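Local coordinates for putative oxidoreductase (PDB 3E82), which probably acts as a nucleotide-dependent oxidoreductase of the Gfo/Idh/MocA family, its substrate and reaction being unassigned, at residues A188-I202 with W214-V226. Numbering follows the deposited sequence.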
ATOM      1  N   ALA B 188      -2.170 -10.675 -11.078  1.00 16.98           N
ATOM      2  CA  ALA B 188      -0.760 -10.497 -10.751  1.00 16.65           C
ATOM      3  C   ALA B 188       0.091 -11.677 -11.231  1.00 17.38           C
ATOM      4  O   ALA B 188       1.157 -11.484 -11.819  1.00 16.09           O
ATOM      5  CB  ALA B 188      -0.590 -10.308  -9.240  1.00 17.47           C
ATOM      6  N   LEU B 189      -0.376 -12.898 -10.983  1.00 16.55           N
ATOM      7  CA  LEU B 189       0.370 -14.083 -11.393  1.00 15.40           C
ATOM      8  C   LEU B 189       0.484 -14.149 -12.914  1.00 15.56           C
ATOM      9  O   LEU B 189       1.530 -14.500 -13.453  1.00 16.01           O
ATOM     10  CB  LEU B 189      -0.312 -15.350 -10.854  1.00 16.55           C
ATOM     11  CG  LEU B 189      -0.443 -15.429  -9.330  1.00 18.99           C
ATOM     12  CD1 LEU B 189      -1.115 -16.737  -8.917  1.00 18.33           C
ATOM     13  CD2 LEU B 189       0.936 -15.308  -8.705  1.00 19.09           C
ATOM     14  N   GLN B 190      -0.599 -13.806 -13.602  1.00 16.37           N
ATOM     15  CA  GLN B 190      -0.603 -13.814 -15.063  1.00 18.07           C
ATOM     16  C   GLN B 190       0.460 -12.846 -15.592  1.00 18.71           C
ATOM     17  O   GLN B 190       1.163 -13.139 -16.561  1.00 17.75           O
ATOM     18  CB  GLN B 190      -1.984 -13.411 -15.591  1.00 16.08           C
ATOM     19  CG  GLN B 190      -3.037 -14.517 -15.550  1.00 17.16           C
ATOM     20  CD  GLN B 190      -2.786 -15.612 -16.586  1.00 18.97           C
ATOM     21  OE1 GLN B 190      -2.227 -16.668 -16.280  1.00 21.37           O
ATOM     22  NE2 GLN B 190      -3.187 -15.350 -17.823  1.00 18.10           N
ATOM     23  N   LEU B 191       0.573 -11.689 -14.945  1.00 17.69           N
ATOM     24  CA  LEU B 191       1.548 -10.682 -15.356  1.00 17.91           C
ATOM     25  C   LEU B 191       2.984 -11.006 -14.968  1.00 18.29           C
ATOM     26  O   LEU B 191       3.899 -10.840 -15.771  1.00 20.62           O
ATOM     27  CB  LEU B 191       1.203  -9.312 -14.737  1.00 16.60           C
ATOM     28  CG  LEU B 191       0.002  -8.547 -15.302  1.00 15.84           C
ATOM     29  CD1 LEU B 191      -0.213  -7.262 -14.520  1.00 16.38           C
ATOM     30  CD2 LEU B 191       0.249  -8.245 -16.772  1.00 15.63           C
ATOM     31  N   PHE B 192       3.180 -11.487 -13.746  1.00 17.37           N
ATOM     32  CA  PHE B 192       4.530 -11.717 -13.250  1.00 18.50           C
ATOM     33  C   PHE B 192       4.966 -13.122 -12.863  1.00 19.65           C
ATOM     34  O   PHE B 192       6.122 -13.312 -12.473  1.00 19.19           O
ATOM     35  CB  PHE B 192       4.744 -10.806 -12.038  1.00 17.88           C
ATOM     36  CG  PHE B 192       4.282  -9.393 -12.254  1.00 19.70           C
ATOM     37  CD1 PHE B 192       4.944  -8.562 -13.160  1.00 17.21           C
ATOM     38  CD2 PHE B 192       3.184  -8.887 -11.552  1.00 18.07           C
ATOM     39  CE1 PHE B 192       4.521  -7.246 -13.364  1.00 19.13           C
ATOM     40  CE2 PHE B 192       2.753  -7.572 -11.750  1.00 15.86           C
ATOM     41  CZ  PHE B 192       3.420  -6.750 -12.656  1.00 18.17           C
ATOM     42  N   GLY B 193       4.078 -14.103 -12.951  1.00 18.78           N
ATOM     43  CA  GLY B 193       4.473 -15.437 -12.530  1.00 18.04           C
ATOM     44  C   GLY B 193       4.358 -15.518 -11.012  1.00 19.21           C
ATOM     45  O   GLY B 193       3.769 -14.631 -10.385  1.00 18.34           O
ATOM     46  N   LEU B 194       4.924 -16.562 -10.412  1.00 17.24           N
ATOM     47  CA  LEU B 194       4.854 -16.746  -8.960  1.00 16.60           C
ATOM     48  C   LEU B 194       5.799 -15.860  -8.151  1.00 16.83           C
ATOM     49  O   LEU B 194       6.950 -15.667  -8.512  1.00 16.78           O
ATOM     50  CB  LEU B 194       5.158 -18.204  -8.589  1.00 17.06           C
ATOM     51  CG  LEU B 194       4.293 -19.305  -9.198  1.00 19.30           C
ATOM     52  CD1 LEU B 194       4.799 -20.671  -8.724  1.00 18.40           C
ATOM     53  CD2 LEU B 194       2.847 -19.089  -8.790  1.00 17.73           C
ATOM     54  N   PRO B 195       5.314 -15.315  -7.028  1.00 16.07           N
ATOM     55  CA  PRO B 195       6.156 -14.463  -6.189  1.00 17.35           C
ATOM     56  C   PRO B 195       7.080 -15.351  -5.367  1.00 18.66           C
ATOM     57  O   PRO B 195       6.817 -16.553  -5.203  1.00 17.74           O
ATOM     58  CB  PRO B 195       5.142 -13.735  -5.315  1.00 17.34           C
ATOM     59  CG  PRO B 195       4.072 -14.803  -5.119  1.00 16.52           C
ATOM     60  CD  PRO B 195       3.935 -15.386  -6.509  1.00 15.01           C
ATOM     61  N   GLN B 196       8.159 -14.766  -4.858  1.00 18.25           N
ATOM     62  CA  GLN B 196       9.104 -15.508  -4.039  1.00 20.29           C
ATOM     63  C   GLN B 196       8.558 -15.710  -2.629  1.00 20.23           C
ATOM     64  O   GLN B 196       8.820 -16.732  -1.997  1.00 19.46           O
ATOM     65  CB  GLN B 196      10.442 -14.778  -3.974  1.00 20.98           C
ATOM     66  CG  GLN B 196      11.531 -15.566  -3.255  1.00 22.38           C
ATOM     67  CD  GLN B 196      12.919 -15.078  -3.606  1.00 24.82           C
ATOM     68  OE1 GLN B 196      13.239 -14.906  -4.779  1.00 28.43           O
ATOM     69  NE2 GLN B 196      13.754 -14.865  -2.599  1.00 27.53           N
ATOM     70  N   SER B 197       7.807 -14.729  -2.131  1.00 19.62           N
ATOM     71  CA  SER B 197       7.217 -14.824  -0.797  1.00 17.86           C
ATOM     72  C   SER B 197       5.963 -13.966  -0.709  1.00 18.32           C
ATOM     73  O   SER B 197       5.747 -13.076  -1.528  1.00 20.05           O
ATOM     74  CB  SER B 197       8.222 -14.396   0.270  1.00 17.64           C
ATOM     75  OG  SER B 197       8.460 -13.003   0.223  1.00 19.93           O
ATOM     76  N   VAL B 198       5.132 -14.245   0.285  1.00 18.79           N
ATOM     77  CA  VAL B 198       3.880 -13.522   0.467  1.00 18.65           C
ATOM     78  C   VAL B 198       3.773 -13.010   1.891  1.00 19.37           C
ATOM     79  O   VAL B 198       4.037 -13.739   2.849  1.00 19.96           O
ATOM     80  CB  VAL B 198       2.661 -14.444   0.172  1.00 17.22           C
ATOM     81  CG1 VAL B 198       1.370 -13.710   0.442  1.00 16.10           C
ATOM     82  CG2 VAL B 198       2.701 -14.918  -1.272  1.00 17.80           C
ATOM     83  N   GLN B 199       3.392 -11.749   2.032  1.00 20.60           N
ATOM     84  CA  GLN B 199       3.243 -11.159   3.348  1.00 19.54           C
ATOM     85  C   GLN B 199       1.811 -10.641   3.434  1.00 20.11           C
ATOM     86  O   GLN B 199       1.308 -10.020   2.499  1.00 20.33           O
ATOM     87  CB  GLN B 199       4.268 -10.031   3.527  1.00 21.07           C
ATOM     88  CG  GLN B 199       4.402  -9.496   4.937  1.00 23.62           C
ATOM     89  CD  GLN B 199       3.344  -8.464   5.262  1.00 26.05           C
ATOM     90  OE1 GLN B 199       3.062  -7.588   4.441  1.00 26.64           O
ATOM     91  NE2 GLN B 199       2.761  -8.546   6.465  1.00 24.50           N
ATOM     92  N   GLY B 200       1.145 -10.910   4.549  1.00 18.90           N
ATOM     93  CA  GLY B 200      -0.226 -10.464   4.671  1.00 18.20           C
ATOM     94  C   GLY B 200      -0.621  -9.809   5.980  1.00 17.31           C
ATOM     95  O   GLY B 200      -0.091 -10.126   7.041  1.00 17.36           O
ATOM     96  N   ASN B 201      -1.578  -8.896   5.885  1.00 17.68           N
ATOM     97  CA  ASN B 201      -2.105  -8.183   7.042  1.00 17.46           C
ATOM     98  C   ASN B 201      -3.604  -8.097   6.768  1.00 19.22           C
ATOM     99  O   ASN B 201      -4.038  -7.349   5.880  1.00 18.80           O
ATOM    100  CB  ASN B 201      -1.491  -6.786   7.123  1.00 16.17           C
ATOM    101  CG  ASN B 201      -1.691  -6.139   8.479  1.00 17.38           C
ATOM    102  OD1 ASN B 201      -2.734  -6.311   9.125  1.00 18.60           O
ATOM    103  ND2 ASN B 201      -0.697  -5.381   8.916  1.00 16.77           N
ATOM    104  N   ILE B 202      -4.383  -8.886   7.509  1.00 18.83           N
ATOM    105  CA  ILE B 202      -5.837  -8.944   7.331  1.00 21.19           C
ATOM    106  C   ILE B 202      -6.556  -8.539   8.624  1.00 21.14           C
ATOM    107  O   ILE B 202      -6.194  -8.984   9.714  1.00 21.24           O
ATOM    108  CB  ILE B 202      -6.268 -10.386   6.904  1.00 21.94           C
ATOM    109  CG1 ILE B 202      -5.521 -10.788   5.630  1.00 22.74           C
ATOM    110  CG2 ILE B 202      -7.769 -10.443   6.634  1.00 22.88           C
ATOM    111  CD1 ILE B 202      -5.784 -12.214   5.184  1.00 21.13           C
ATOM    112  N   TRP B 214     -10.660  -5.574   5.593  1.00 20.74           N
ATOM    113  CA  TRP B 214      -9.464  -4.837   5.216  1.00 20.45           C
ATOM    114  C   TRP B 214      -8.381  -5.880   5.007  1.00 19.78           C
ATOM    115  O   TRP B 214      -8.060  -6.646   5.916  1.00 20.11           O
ATOM    116  CB  TRP B 214      -9.052  -3.880   6.336  1.00 18.28           C
ATOM    117  CG  TRP B 214      -7.924  -2.936   5.989  1.00 16.79           C
ATOM    118  CD1 TRP B 214      -8.039  -1.657   5.506  1.00 16.00           C
ATOM    119  CD2 TRP B 214      -6.525  -3.160   6.197  1.00 15.88           C
ATOM    120  NE1 TRP B 214      -6.801  -1.072   5.414  1.00 14.78           N
ATOM    121  CE2 TRP B 214      -5.852  -1.971   5.831  1.00 16.46           C
ATOM    122  CE3 TRP B 214      -5.773  -4.248   6.660  1.00 12.98           C
ATOM    123  CZ2 TRP B 214      -4.464  -1.839   5.918  1.00 15.04           C
ATOM    124  CZ3 TRP B 214      -4.390  -4.119   6.745  1.00 14.44           C
ATOM    125  CH2 TRP B 214      -3.752  -2.920   6.375  1.00 15.45           C
ATOM    126  N   ALA B 215      -7.831  -5.920   3.803  1.00 18.59           N
ATOM    127  CA  ALA B 215      -6.785  -6.882   3.503  1.00 17.85           C
ATOM    128  C   ALA B 215      -5.699  -6.179   2.722  1.00 16.85           C
ATOM    129  O   ALA B 215      -5.945  -5.587   1.670  1.00 17.63           O
ATOM    130  CB  ALA B 215      -7.347  -8.045   2.705  1.00 18.00           C
ATOM    131  N   HIS B 216      -4.495  -6.245   3.260  1.00 17.04           N
ATOM    132  CA  HIS B 216      -3.353  -5.621   2.638  1.00 15.29           C
ATOM    133  C   HIS B 216      -2.302  -6.704   2.489  1.00 15.75           C
ATOM    134  O   HIS B 216      -1.681  -7.119   3.468  1.00 16.83           O
ATOM    135  CB  HIS B 216      -2.858  -4.493   3.529  1.00 14.80           C
ATOM    136  CG  HIS B 216      -1.915  -3.569   2.840  1.00 13.57           C
ATOM    137  ND1 HIS B 216      -0.563  -3.573   3.087  1.00 16.37           N
ATOM    138  CD2 HIS B 216      -2.117  -2.670   1.851  1.00 11.67           C
ATOM    139  CE1 HIS B 216       0.029  -2.717   2.276  1.00 13.42           C
ATOM    140  NE2 HIS B 216      -0.891  -2.155   1.515  1.00 16.27           N
ATOM    141  N   VAL B 217      -2.102  -7.149   1.252  1.00 15.25           N
ATOM    142  CA  VAL B 217      -1.168  -8.228   0.953  1.00 15.06           C
ATOM    143  C   VAL B 217      -0.070  -7.831  -0.017  1.00 14.99           C
ATOM    144  O   VAL B 217      -0.332  -7.209  -1.044  1.00 16.71           O
ATOM    145  CB  VAL B 217      -1.929  -9.428   0.363  1.00 14.99           C
ATOM    146  CG1 VAL B 217      -0.961 -10.539  -0.023  1.00 12.90           C
ATOM    147  CG2 VAL B 217      -2.966  -9.914   1.373  1.00 15.92           C
ATOM    148  N   VAL B 218       1.161  -8.218   0.309  1.00 14.48           N
ATOM    149  CA  VAL B 218       2.311  -7.899  -0.528  1.00 14.16           C
ATOM    150  C   VAL B 218       2.968  -9.153  -1.073  1.00 15.31           C
ATOM    151  O   VAL B 218       3.305 -10.064  -0.317  1.00 15.29           O
ATOM    152  CB  VAL B 218       3.382  -7.099   0.254  1.00 13.02           C
ATOM    153  CG1 VAL B 218       4.562  -6.792  -0.653  1.00 13.07           C
ATOM    154  CG2 VAL B 218       2.781  -5.805   0.792  1.00 13.08           C
ATOM    155  N   LEU B 219       3.131  -9.193  -2.392  1.00 15.11           N
ATOM    156  CA  LEU B 219       3.783 -10.309  -3.060  1.00 16.36           C
ATOM    157  C   LEU B 219       5.207  -9.862  -3.409  1.00 16.47           C
ATOM    158  O   LEU B 219       5.392  -8.920  -4.182  1.00 16.02           O
ATOM    159  CB  LEU B 219       3.017 -10.693  -4.333  1.00 17.23           C
ATOM    160  CG  LEU B 219       1.886 -11.724  -4.168  1.00 18.51           C
ATOM    161  CD1 LEU B 219       0.933 -11.314  -3.075  1.00 16.61           C
ATOM    162  CD2 LEU B 219       1.157 -11.883  -5.490  1.00 17.93           C
ATOM    163  N   ASN B 220       6.206 -10.533  -2.831  1.00 15.70           N
ATOM    164  CA  ASN B 220       7.609 -10.188  -3.082  1.00 17.04           C
ATOM    165  C   ASN B 220       8.233 -10.951  -4.252  1.00 18.00           C
ATOM    166  O   ASN B 220       8.244 -12.189  -4.272  1.00 16.93           O
ATOM    167  CB  ASN B 220       8.469 -10.434  -1.830  1.00 17.24           C
ATOM    168  CG  ASN B 220       8.031  -9.598  -0.636  1.00 19.08           C
ATOM    169  OD1 ASN B 220       8.002  -8.359  -0.692  1.00 15.01           O
ATOM    170  ND2 ASN B 220       7.689 -10.274   0.458  1.00 16.14           N
ATOM    171  N   TYR B 221       8.738 -10.199  -5.227  1.00 16.18           N
ATOM    172  CA  TYR B 221       9.414 -10.760  -6.395  1.00 17.84           C
ATOM    173  C   TYR B 221      10.882 -10.331  -6.277  1.00 18.79           C
ATOM    174  O   TYR B 221      11.199  -9.390  -5.557  1.00 16.30           O
ATOM    175  CB  TYR B 221       8.797 -10.215  -7.690  1.00 16.56           C
ATOM    176  CG  TYR B 221       7.440 -10.799  -8.005  1.00 16.26           C
ATOM    177  CD1 TYR B 221       7.318 -11.948  -8.802  1.00 15.72           C
ATOM    178  CD2 TYR B 221       6.278 -10.232  -7.483  1.00 14.46           C
ATOM    179  CE1 TYR B 221       6.062 -12.516  -9.072  1.00 13.15           C
ATOM    180  CE2 TYR B 221       5.018 -10.791  -7.742  1.00 15.89           C
ATOM    181  CZ  TYR B 221       4.922 -11.934  -8.538  1.00 16.99           C
ATOM    182  OH  TYR B 221       3.689 -12.482  -8.805  1.00 18.22           O
ATOM    183  N   PRO B 222      11.795 -11.011  -6.990  1.00 21.30           N
ATOM    184  CA  PRO B 222      13.213 -10.646  -6.901  1.00 22.00           C
ATOM    185  C   PRO B 222      13.544  -9.188  -7.205  1.00 22.07           C
ATOM    186  O   PRO B 222      14.383  -8.593  -6.535  1.00 23.30           O
ATOM    187  CB  PRO B 222      13.880 -11.601  -7.890  1.00 22.26           C
ATOM    188  CG  PRO B 222      12.990 -12.813  -7.836  1.00 23.30           C
ATOM    189  CD  PRO B 222      11.611 -12.176  -7.871  1.00 21.14           C
ATOM    190  N   ALA B 223      12.887  -8.609  -8.204  1.00 20.32           N
ATOM    191  CA  ALA B 223      13.187  -7.234  -8.575  1.00 21.47           C
ATOM    192  C   ALA B 223      12.020  -6.253  -8.527  1.00 20.39           C
ATOM    193  O   ALA B 223      12.104  -5.169  -9.097  1.00 20.01           O
ATOM    194  CB  ALA B 223      13.839  -7.198  -9.972  1.00 21.04           C
ATOM    195  N   HIS B 224      10.923  -6.629  -7.883  1.00 18.61           N
ATOM    196  CA  HIS B 224       9.811  -5.698  -7.770  1.00 17.38           C
ATOM    197  C   HIS B 224       8.795  -6.132  -6.732  1.00 17.41           C
ATOM    198  O   HIS B 224       8.846  -7.261  -6.227  1.00 16.25           O
ATOM    199  CB  HIS B 224       9.141  -5.461  -9.132  1.00 16.01           C
ATOM    200  CG  HIS B 224       8.217  -6.556  -9.570  1.00 18.14           C
ATOM    201  ND1 HIS B 224       8.666  -7.746 -10.099  1.00 18.12           N
ATOM    202  CD2 HIS B 224       6.865  -6.616  -9.603  1.00 17.23           C
ATOM    203  CE1 HIS B 224       7.631  -8.491 -10.443  1.00 19.25           C
ATOM    204  NE2 HIS B 224       6.526  -7.829 -10.152  1.00 19.29           N
ATOM    205  N   LYS B 225       7.875  -5.228  -6.416  1.00 18.37           N
ATOM    206  CA  LYS B 225       6.855  -5.484  -5.408  1.00 16.60           C
ATOM    207  C   LYS B 225       5.441  -5.404  -5.962  1.00 18.12           C
ATOM    208  O   LYS B 225       5.145  -4.607  -6.858  1.00 16.35           O
ATOM    209  CB  LYS B 225       6.990  -4.468  -4.262  1.00 18.92           C
ATOM    210  CG  LYS B 225       8.360  -4.436  -3.583  1.00 16.37           C
ATOM    211  CD  LYS B 225       8.632  -5.725  -2.803  1.00 18.87           C
ATOM    212  CE  LYS B 225       9.987  -5.663  -2.092  1.00 18.77           C
ATOM    213  NZ  LYS B 225      10.291  -6.884  -1.300  1.00 15.50           N
ATOM    214  N   VAL B 226       4.569  -6.238  -5.408  1.00 17.26           N
ATOM    215  CA  VAL B 226       3.169  -6.268  -5.796  1.00 16.97           C
ATOM    216  C   VAL B 226       2.336  -6.080  -4.536  1.00 18.18           C
ATOM    217  O   VAL B 226       2.511  -6.792  -3.542  1.00 17.34           O
ATOM    218  CB  VAL B 226       2.797  -7.612  -6.469  1.00 18.55           C
ATOM    219  CG1 VAL B 226       1.271  -7.788  -6.493  1.00 17.99           C
ATOM    220  CG2 VAL B 226       3.346  -7.640  -7.903  1.00 14.57           C
TER
HETATM  221  O   HOH W   1       0.784  -6.454   4.550  1.00 15.79           O
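Strands 197-202 and 214-220 run antiparallel, axes 4.7 Å apart at 169°, with Ser-197, Gln-199 and Asn-201 in hydrogen-bonded pairs with Asn-220, Val-218 and His-216. A classic beta bulge starts the ladder: Gln-196 and Ser-197 both face Asn-220, whose O takes a bond from Gln-196 N (2.6 Å) and a weak one from Ser-197 N. Beside it, Asn-220 ND2 donates to Ser-197 OG (2.8 Å) nearly within its amide plane, while Lys-225 NZ reaches Asn-220 OD1 from above the carbonyl plane. This hairpin edges the mixed sheet of the C-terminal alpha/beta domain; its Gln-199, Asn-201 and His-216 face meets the second subunit, where Asn-201 OD1 bonds Lys-225 NZ of that subunit and Asn-201 ND2 its Asn-220 OD1. A water bridges Gln-199 OE1 and His-216 O. The Tyr-221 ring packs against the turn after helix 188-192, chi1 -74° setting CG anti to its carbonyl carbon, and its OH donates to Gly-193 O (2.7 Å). Pro-195 CA lies over the tyrosine face, a CH-pi contact 3.7 Å from the centroid, and Pro-195 CB abuts Leu-219 CB. Phe-192 turns its edge to the Tyr-221 face and receives the His-224 edge over its own face, His-224 NE2 3.4 Å from Phe-192 CG.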